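Local coordinates for protein probable chaperone (Pseudomonas aeruginosa, PDB 4JMF) that probably acts as a type III secretion chaperone of the CesT family, pairing with a second copy of itself and holding another protein chain, at residues F50-G55 and S82-L87. Numbering follows the deposited sequence.
Sequences FTRLEG and SGERLL
The guanidinium of R52 meets E84 edge-on: OE2 of E84 lies in its plane, 2.9 Å from R52 NE along a nearly straight N-H (170°), with a weak second bond from NH2. The carboxylate stands almost perpendicular, 87° from that plane; R52 NE comes to E84 OE2 from the syn side, but well out of the carboxylate plane. A bend at chi2 of E84 (-84°) helps turn its carboxylate to R52. The R85 guanidinium has G55 O over one face and E54 O near its edge. R85 NH1 bonds E54 O at 3.2 Å from above the carbonyl plane, and also reaches the backbone O of Q56, so a long, bent arginine suits a turn rich in carbonyls. On the F50 ring, CD1 approaches L86 CD1 at 4.2 Å, while the ring also meets H38 of the next strand.

The backbones that carry them, strands 46-53 and 85-92, run antiparallel, neighbours in the five-stranded sheet. T51 and L87 form a hydrogen-bonded pair, T51 N to L87 O 2.9 Å, L87 N to T51 O 3.0 Å; L53 N reaches R85 O. One water joins L53 O, E84 OE2 and R85 N. The second methyl of L86, CD2, rests on CB of R52 at 3.8 Å.

Leucines line both faces, mixed with polar residues. L53 and L87 touch on the side where L87 meets helix 98-114; T51, beside L87, turns its hydroxyl to L36 O on strand 35-41, which suits a buried threonine. F50 and L86 pack against a chain of another protein, consistent with a chaperone's client-binding surface. The salt bridge and shared water probably steady E84 as an anion.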
# COMPACT_ATOMS: atom_id res chain seq x y z
N PHE B 50 -5.62 10.13 0.94
CA PHE B 50 -5.20 10.43 -0.42
C PHE B 50 -5.29 11.90 -0.76
O PHE B 50 -5.99 12.66 -0.08
CB PHE B 50 -5.99 9.59 -1.44
CG PHE B 50 -7.48 9.81 -1.39
CD1 PHE B 50 -8.11 10.64 -2.31
CD2 PHE B 50 -8.26 9.16 -0.45
CE1 PHE B 50 -9.50 10.83 -2.27
CE2 PHE B 50 -9.65 9.34 -0.40
CZ PHE B 50 -10.26 10.17 -1.31
N THR B 51 -4.59 12.29 -1.82
CA THR B 51 -4.64 13.66 -2.29
C THR B 51 -4.71 13.64 -3.82
O THR B 51 -4.04 12.82 -4.47
CB THR B 51 -3.43 14.47 -1.75
OG1 THR B 51 -3.50 15.84 -2.15
CG2 THR B 51 -2.12 13.86 -2.22
N ARG B 52 -5.55 14.49 -4.39
CA ARG B 52 -5.71 14.55 -5.84
C ARG B 52 -4.62 15.43 -6.43
O ARG B 52 -4.45 16.58 -6.00
CB ARG B 52 -7.09 15.09 -6.20
CG ARG B 52 -7.37 15.25 -7.69
CD ARG B 52 -7.31 16.71 -8.13
NE ARG B 52 -7.71 16.89 -9.52
CZ ARG B 52 -7.70 18.06 -10.16
NH1 ARG B 52 -7.29 19.16 -9.52
NH2 ARG B 52 -8.07 18.14 -11.43
N LEU B 53 -3.86 14.89 -7.36
CA LEU B 53 -2.83 15.67 -8.04
C LEU B 53 -3.36 16.11 -9.40
O LEU B 53 -4.49 15.77 -9.78
CB LEU B 53 -1.57 14.83 -8.23
CG LEU B 53 -0.99 14.20 -6.95
CD1 LEU B 53 0.21 13.33 -7.28
CD2 LEU B 53 -0.60 15.27 -5.93
N GLU B 54 -2.56 16.87 -10.13
CA GLU B 54 -2.89 17.17 -11.52
C GLU B 54 -2.04 16.30 -12.45
O GLU B 54 -2.41 15.15 -12.74
CB GLU B 54 -2.77 18.67 -11.82
CG GLU B 54 -3.90 19.48 -11.17
CD GLU B 54 -3.79 20.99 -11.35
OE1 GLU B 54 -3.15 21.44 -12.33
OE2 GLU B 54 -4.35 21.73 -10.50
N GLY B 55 -0.90 16.83 -12.89
CA GLY B 55 -0.08 16.11 -13.86
C GLY B 55 1.25 15.65 -13.28
O GLY B 55 2.02 14.94 -13.95
N SER B 82 -12.80 8.98 -14.56
CA SER B 82 -12.63 10.42 -14.45
C SER B 82 -11.27 10.88 -14.93
O SER B 82 -11.07 12.06 -15.25
CB SER B 82 -12.78 10.84 -12.99
OG SER B 82 -11.69 10.33 -12.23
N GLY B 83 -10.30 9.97 -14.94
CA GLY B 83 -8.94 10.33 -15.27
C GLY B 83 -8.19 10.97 -14.12
O GLY B 83 -7.02 11.35 -14.26
N GLU B 84 -8.85 11.10 -12.96
CA GLU B 84 -8.22 11.76 -11.82
C GLU B 84 -7.06 10.95 -11.26
O GLU B 84 -7.19 9.74 -11.01
CB GLU B 84 -9.25 12.04 -10.71
CG GLU B 84 -10.33 13.01 -11.13
CD GLU B 84 -9.93 14.46 -10.97
OE1 GLU B 84 -10.81 15.27 -10.64
OE2 GLU B 84 -8.73 14.80 -11.17
N ARG B 85 -5.93 11.62 -11.06
CA ARG B 85 -4.73 10.99 -10.53
C ARG B 85 -4.66 11.21 -9.01
O ARG B 85 -4.73 12.34 -8.53
CB ARG B 85 -3.50 11.54 -11.25
CG ARG B 85 -3.58 11.28 -12.78
CD ARG B 85 -2.49 11.94 -13.61
NE ARG B 85 -1.17 11.32 -13.45
CZ ARG B 85 -0.22 11.78 -12.63
NH1 ARG B 85 -0.44 12.84 -11.86
NH2 ARG B 85 0.97 11.17 -12.57
N LEU B 86 -4.54 10.11 -8.27
CA LEU B 86 -4.63 10.16 -6.81
C LEU B 86 -3.39 9.52 -6.18
O LEU B 86 -3.03 8.39 -6.52
CB LEU B 86 -5.89 9.44 -6.31
CG LEU B 86 -7.26 9.86 -6.84
CD1 LEU B 86 -8.36 9.05 -6.17
CD2 LEU B 86 -7.52 11.35 -6.63
N LEU B 87 -2.74 10.27 -5.29
CA LEU B 87 -1.63 9.75 -4.49
C LEU B 87 -2.25 9.27 -3.17
O LEU B 87 -2.97 10.02 -2.53
CB LEU B 87 -0.63 10.88 -4.23
CG LEU B 87 0.66 10.58 -3.48
CD1 LEU B 87 1.55 9.76 -4.37
CD2 LEU B 87 1.36 11.88 -3.08
O HOH W 1 -6.10 14.26 -11.52